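Local structure of PA14 domain-containing protein (Clostridium clariflavum, 6QDI) at residues A[51-56]-A[104-109]; A[211-216]-A[247-252]. The protein probably senses plant-biomass polysaccharides outside the cell through tandem calcium-binding PA14 domains, as part of a membrane-bound RsgI-type anti-sigma factor. All blocks are in the same frame, centred on the assembly; numbering follows the deposited sequence.

Contact 1. Residues A[51-56]-A[104-109]; sequences GKIRPL and YDIKLE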
loop_
_atom_site.group_PDB
_atom_site.type_symbol
_atom_site.label_atom_id
_atom_site.label_comp_id
_atom_site.label_asym_id
_atom_site.label_seq_id
_atom_site.Cartn_x
_atom_site.Cartn_y
_atom_site.Cartn_z
ATOM N N GLY A 51 -1.271 6.074 -17.742
ATOM C CA GLY A 51 -0.939 5.993 -19.149
ATOM C C GLY A 51 -1.640 7.109 -19.876
ATOM O O GLY A 51 -1.814 8.222 -19.350
ATOM N N LYS A 52 -2.033 6.826 -21.116
ATOM C CA LYS A 52 -2.723 7.798 -21.975
ATOM C C LYS A 52 -4.029 7.223 -22.468
ATOM O O LYS A 52 -4.166 5.998 -22.572
ATOM C CB LYS A 52 -1.879 8.153 -23.178
ATOM C CG LYS A 52 -0.490 8.618 -22.855
ATOM C CD LYS A 52 -0.444 10.029 -22.343
ATOM C CE LYS A 52 1.000 10.577 -22.456
ATOM N NZ LYS A 52 1.097 11.962 -21.961
ATOM N N ILE A 53 -4.956 8.129 -22.741
ATOM C CA ILE A 53 -6.269 7.793 -23.313
ATOM C C ILE A 53 -6.485 8.613 -24.582
ATOM O O ILE A 53 -6.142 9.795 -24.609
ATOM C CB ILE A 53 -7.407 7.982 -22.286
ATOM C CG1 ILE A 53 -8.744 7.506 -22.836
ATOM C CG2 ILE A 53 -7.503 9.403 -21.818
ATOM C CD1 ILE A 53 -9.822 7.427 -21.771
ATOM N N ARG A 54 -7.043 7.948 -25.602
ATOM C CA ARG A 54 -7.258 8.543 -26.930
ATOM C C ARG A 54 -8.735 8.475 -27.289
ATOM O O ARG A 54 -9.200 7.422 -27.710
ATOM C CB ARG A 54 -6.461 7.789 -28.003
ATOM C CG ARG A 54 -6.738 8.274 -29.424
ATOM C CD ARG A 54 -5.911 7.518 -30.441
ATOM N NE ARG A 54 -6.233 6.102 -30.504
ATOM C CZ ARG A 54 -7.455 5.594 -30.604
ATOM N NH1 ARG A 54 -8.540 6.372 -30.516
ATOM N NH2 ARG A 54 -7.596 4.280 -30.696
ATOM N N PRO A 55 -9.481 9.582 -27.167
ATOM C CA PRO A 55 -10.871 9.548 -27.598
ATOM C C PRO A 55 -10.986 9.598 -29.114
ATOM O O PRO A 55 -10.111 10.138 -29.786
ATOM C CB PRO A 55 -11.455 10.831 -27.019
ATOM C CG PRO A 55 -10.277 11.750 -26.951
ATOM C CD PRO A 55 -9.097 10.890 -26.627
ATOM N N LEU A 56 -12.092 9.075 -29.615
ATOM C CA LEU A 56 -12.332 9.044 -31.040
ATOM C C LEU A 56 -12.959 10.351 -31.535
ATOM O O LEU A 56 -12.865 10.627 -32.732
ATOM C CB LEU A 56 -13.253 7.864 -31.431
ATOM C CG LEU A 56 -12.618 6.492 -31.624
ATOM C CD1 LEU A 56 -11.963 5.995 -30.359
ATOM C CD2 LEU A 56 -13.631 5.482 -32.127
ATOM N N TYR A 104 -4.284 11.969 -24.133
ATOM C CA TYR A 104 -4.406 12.641 -22.862
ATOM C C TYR A 104 -3.885 11.771 -21.742
ATOM O O TYR A 104 -4.039 10.564 -21.757
ATOM C CB TYR A 104 -5.848 12.961 -22.568
ATOM C CG TYR A 104 -6.457 13.952 -23.535
ATOM C CD1 TYR A 104 -6.328 15.330 -23.313
ATOM C CD2 TYR A 104 -7.187 13.548 -24.636
ATOM C CE1 TYR A 104 -6.874 16.268 -24.168
ATOM C CE2 TYR A 104 -7.760 14.479 -25.495
ATOM C CZ TYR A 104 -7.605 15.840 -25.253
ATOM O OH TYR A 104 -8.169 16.764 -26.120
ATOM N N ASP A 105 -3.291 12.395 -20.733
ATOM C CA ASP A 105 -2.939 11.670 -19.541
ATOM C C ASP A 105 -4.193 11.102 -18.871
ATOM O O ASP A 105 -5.251 11.741 -18.865
ATOM C CB ASP A 105 -2.237 12.591 -18.573
ATOM C CG ASP A 105 -0.864 12.997 -19.075
ATOM O OD1 ASP A 105 -0.135 12.105 -19.557
ATOM O OD2 ASP A 105 -0.526 14.152 -18.946
ATOM N N ILE A 106 -4.031 9.930 -18.280
ATOM C CA ILE A 106 -5.058 9.328 -17.450
ATOM C C ILE A 106 -4.324 8.755 -16.235
ATOM O O ILE A 106 -3.299 8.083 -16.364
ATOM C CB ILE A 106 -5.927 8.262 -18.183
ATOM C CG1 ILE A 106 -6.916 7.616 -17.216
ATOM C CG2 ILE A 106 -5.074 7.233 -18.896
ATOM C CD1 ILE A 106 -8.002 6.844 -17.936
ATOM N N LYS A 107 -4.908 8.989 -15.055
ATOM C CA LYS A 107 -4.460 8.383 -13.798
ATOM C C LYS A 107 -5.682 7.991 -13.015
ATOM O O LYS A 107 -6.597 8.827 -12.844
ATOM C CB LYS A 107 -3.589 9.369 -13.008
ATOM C CG LYS A 107 -3.155 8.814 -11.660
ATOM C CD LYS A 107 -2.125 9.680 -10.941
ATOM C CE LYS A 107 -2.539 11.101 -10.710
ATOM N NZ LYS A 107 -1.497 11.852 -9.958
ATOM N N LEU A 108 -5.747 6.759 -12.546
ATOM C CA LEU A 108 -6.869 6.295 -11.755
ATOM C C LEU A 108 -6.265 5.607 -10.534
ATOM O O LEU A 108 -5.522 4.641 -10.678
ATOM C CB LEU A 108 -7.752 5.345 -12.548
ATOM C CG LEU A 108 -9.148 5.026 -11.946
ATOM C CD1 LEU A 108 -10.064 4.442 -13.005
ATOM C CD2 LEU A 108 -9.153 4.082 -10.776
ATOM N N GLU A 109 -6.611 6.116 -9.349
ATOM C CA GLU A 109 -6.202 5.520 -8.091
ATOM C C GLU A 109 -7.416 4.864 -7.424
ATOM O O GLU A 109 -8.528 5.387 -7.508
ATOM C CB GLU A 109 -5.581 6.583 -7.194
ATOM C CG GLU A 109 -4.234 7.037 -7.702
ATOM C CD GLU A 109 -3.604 8.214 -6.995
ATOM O OE1 GLU A 109 -4.218 8.786 -6.076
ATOM O OE2 GLU A 109 -2.435 8.506 -7.327
HETATM O O HOH W 1 0.092 9.875 -18.082
#
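The ring of Y104 meets P55 at its edge, close to the ring plane: CD of P55 lies 3.8 Å from CD2 of Y104, and the two side chains stand at about a right angle. A compact proline fits beside a phenol whose OH is engaged by the backbone N of E99. The carboxylate of D105 receives K52 from above its plane, 40° out of it, in a salt bridge of 2.7 Å between NZ and OD1. The lysine chain bends at chi2 (-76°), which lays it alongside the aspartate. A water donates to both OD1 of D105 and O of G51, while N77 binds the other carboxylate oxygen. On the other side of the sheet, CG2 of I53 touches both CB of Y104 and CB of I106, 4.1 Å from the latter, and F63 and L73 continue this apolar layer. G51 takes backbone angles that would press a CB against the preceding carbonyl. Its N and O pair with I106, and I53 pairs likewise with Y104. K52 and D105 form the non-hydrogen-bonded pair between them. Strands 44-53 and 104-113 are thus joined antiparallel in one sheet of the first PA14 domain's beta-sandwich.

Contact 2. Residues A[211-216]-A[247-252]; sequences DGDYVF and TEAISL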
loop_
_atom_site.group_PDB
_atom_site.type_symbol
_atom_site.label_atom_id
_atom_site.label_comp_id
_atom_site.label_asym_id
_atom_site.label_seq_id
_atom_site.Cartn_x
_atom_site.Cartn_y
_atom_site.Cartn_z
ATOM N N ASP A 211 28.750 2.343 8.087
ATOM C CA ASP A 211 29.152 2.928 9.335
ATOM C C ASP A 211 28.554 4.359 9.493
ATOM O O ASP A 211 28.675 5.182 8.602
ATOM C CB ASP A 211 30.685 3.131 9.396
ATOM C CG ASP A 211 31.521 1.936 9.542
ATOM O OD1 ASP A 211 31.033 0.801 9.666
ATOM O OD2 ASP A 211 32.756 2.147 9.560
ATOM N N GLY A 212 27.970 4.620 10.651
ATOM C CA GLY A 212 27.526 5.975 11.016
ATOM C C GLY A 212 26.360 5.920 11.975
ATOM O O GLY A 212 26.101 4.900 12.593
ATOM N N ASP A 213 25.688 7.056 12.139
ATOM C CA ASP A 213 24.616 7.239 13.092
ATOM C C ASP A 213 23.250 7.036 12.444
ATOM O O ASP A 213 23.006 7.534 11.344
ATOM C CB ASP A 213 24.647 8.638 13.719
ATOM C CG ASP A 213 25.642 8.790 14.869
ATOM O OD1 ASP A 213 26.583 7.998 15.037
ATOM O OD2 ASP A 213 25.464 9.725 15.657
ATOM N N TYR A 214 22.405 6.284 13.151
ATOM C CA TYR A 214 21.064 5.938 12.688
ATOM C C TYR A 214 20.030 6.382 13.702
ATOM O O TYR A 214 20.261 6.357 14.894
ATOM C CB TYR A 214 20.939 4.441 12.464
ATOM C CG TYR A 214 21.772 3.907 11.330
ATOM C CD1 TYR A 214 23.157 3.780 11.447
ATOM C CD2 TYR A 214 21.192 3.463 10.156
ATOM C CE1 TYR A 214 23.918 3.289 10.403
ATOM C CE2 TYR A 214 21.922 2.952 9.131
ATOM C CZ TYR A 214 23.308 2.853 9.243
ATOM O OH TYR A 214 24.037 2.353 8.184
ATOM N N VAL A 215 18.846 6.705 13.193
ATOM C CA VAL A 215 17.642 6.907 14.014
ATOM C C VAL A 215 16.557 5.995 13.441
ATOM O O VAL A 215 16.377 5.955 12.247
ATOM C CB VAL A 215 17.187 8.393 13.959
ATOM C CG1 VAL A 215 15.846 8.577 14.637
ATOM C CG2 VAL A 215 18.240 9.276 14.641
ATOM N N PHE A 216 15.843 5.314 14.333
ATOM C CA PHE A 216 14.682 4.516 13.931
ATOM C C PHE A 216 13.395 5.264 14.269
ATOM O O PHE A 216 13.277 5.875 15.338
ATOM C CB PHE A 216 14.689 3.166 14.633
ATOM C CG PHE A 216 15.866 2.345 14.278
ATOM C CD1 PHE A 216 15.833 1.540 13.154
ATOM C CD2 PHE A 216 16.989 2.322 15.046
ATOM C CE1 PHE A 216 16.909 0.750 12.793
ATOM C CE2 PHE A 216 18.081 1.558 14.686
ATOM C CZ PHE A 216 18.045 0.778 13.540
ATOM N N THR A 247 13.761 6.797 18.036
ATOM C CA THR A 247 14.890 6.580 18.937
ATOM C C THR A 247 15.775 7.828 18.963
ATOM O O THR A 247 15.693 8.683 18.089
ATOM C CB THR A 247 15.724 5.349 18.527
ATOM O OG1 THR A 247 16.370 5.574 17.274
ATOM C CG2 THR A 247 14.849 4.106 18.426
ATOM N N GLU A 248 16.689 7.852 19.917
ATOM C CA GLU A 248 17.853 8.708 19.819
ATOM C C GLU A 248 18.753 8.193 18.693
ATOM O O GLU A 248 18.588 7.081 18.197
ATOM C CB GLU A 248 18.622 8.713 21.146
ATOM C CG GLU A 248 17.798 9.206 22.306
ATOM C CD GLU A 248 17.308 10.591 22.049
ATOM O OE1 GLU A 248 18.153 11.491 21.856
ATOM O OE2 GLU A 248 16.077 10.791 22.013
ATOM N N ALA A 249 19.712 9.004 18.272
ATOM C CA ALA A 249 20.736 8.541 17.336
ATOM C C ALA A 249 21.605 7.470 17.972
ATOM O O ALA A 249 21.955 7.560 19.180
ATOM C CB ALA A 249 21.594 9.691 16.867
ATOM N N ILE A 250 21.953 6.457 17.186
ATOM C CA ILE A 250 22.742 5.342 17.644
ATOM C C ILE A 250 23.868 5.154 16.629
ATOM O O ILE A 250 23.619 5.072 15.422
ATOM C CB ILE A 250 21.898 4.056 17.732
ATOM C CG1 ILE A 250 20.664 4.256 18.631
ATOM C CG2 ILE A 250 22.789 2.922 18.234
ATOM C CD1 ILE A 250 19.648 3.142 18.532
ATOM N N SER A 251 25.096 5.120 17.143
ATOM C CA SER A 251 26.272 4.865 16.309
ATOM C C SER A 251 26.407 3.375 16.026
ATOM O O SER A 251 26.469 2.568 16.969
ATOM C CB SER A 251 27.533 5.379 16.985
ATOM O OG SER A 251 28.679 5.070 16.233
ATOM N N LEU A 252 26.436 3.021 14.747
ATOM C CA LEU A 252 26.427 1.617 14.334
ATOM C C LEU A 252 27.513 1.412 13.288
ATOM O O LEU A 252 27.997 2.354 12.635
ATOM C CB LEU A 252 25.050 1.247 13.776
ATOM C CG LEU A 252 23.889 1.338 14.766
ATOM C CD1 LEU A 252 22.556 1.184 14.038
ATOM C CD2 LEU A 252 24.033 0.334 15.897
#
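D211 leads in with its CA-H directed at the carbonyl O of L252, while its carboxylate binds the backbone N of A254. G212 exchanges two backbone hydrogen bonds with L252; its phi of 152° would bring a CB into collision with the preceding carbonyl, so glycine suits the start of the strand. D213 forms a non-hydrogen-bonded pair with S251, and its OD1 lies 3.4 Å from CB of S251, a short acidic and a short hydroxyl side chain in van der Waals contact on an exposed face. Y214 points to the opposite face, where its CD1 lies 3.7 Å from CD1 of L252; the two side chains meet at a slant. The ring leans back along its own strand, so that its hydroxyl bonds to O of Y210, and it also meets the ring of W277, while the backbone of Y214 pairs with I250. The pairing joins antiparallel strands 212-220 and 242-252 in one sheet of the second PA14 domain's beta-sandwich. V215 spreads its branches over the partner, CG1 3.5 Å from O of T247 and CG2 4.0 Å from the methyl CB of A249. At F216 the pairing changes character: its N donates to the side-chain OG1 of T247 (3.0 Å, 171° at the hydrogen), and its O accepts from N of T247. From between the threonine's own N and carbonyl carbon (chi1 67°), OG1 also donates to O of E248. CD1 of I250 approaches the phenylalanine ring at its edge, and L233 touches both I250 and T247.

How the contacts relate
Contact 1 belongs to the first PA14 domain and contact 2 to the second, and the chain completes the former before it begins the latter. Their centres are 45 Å apart, on opposite sides of the chain's centre, and their nearest atoms are about 27 Å apart. Both join antiparallel strands, with 47 residues between the segments of contact 1 and 30 between those of contact 2. Each lies away from the two calcium sites of its domain, one with D10 and one with D68 and N112 in the first, one with D163 and one with D221 and N266 in the second. Strand 104-113 nevertheless continues from contact 1 to the calcium ligand N112.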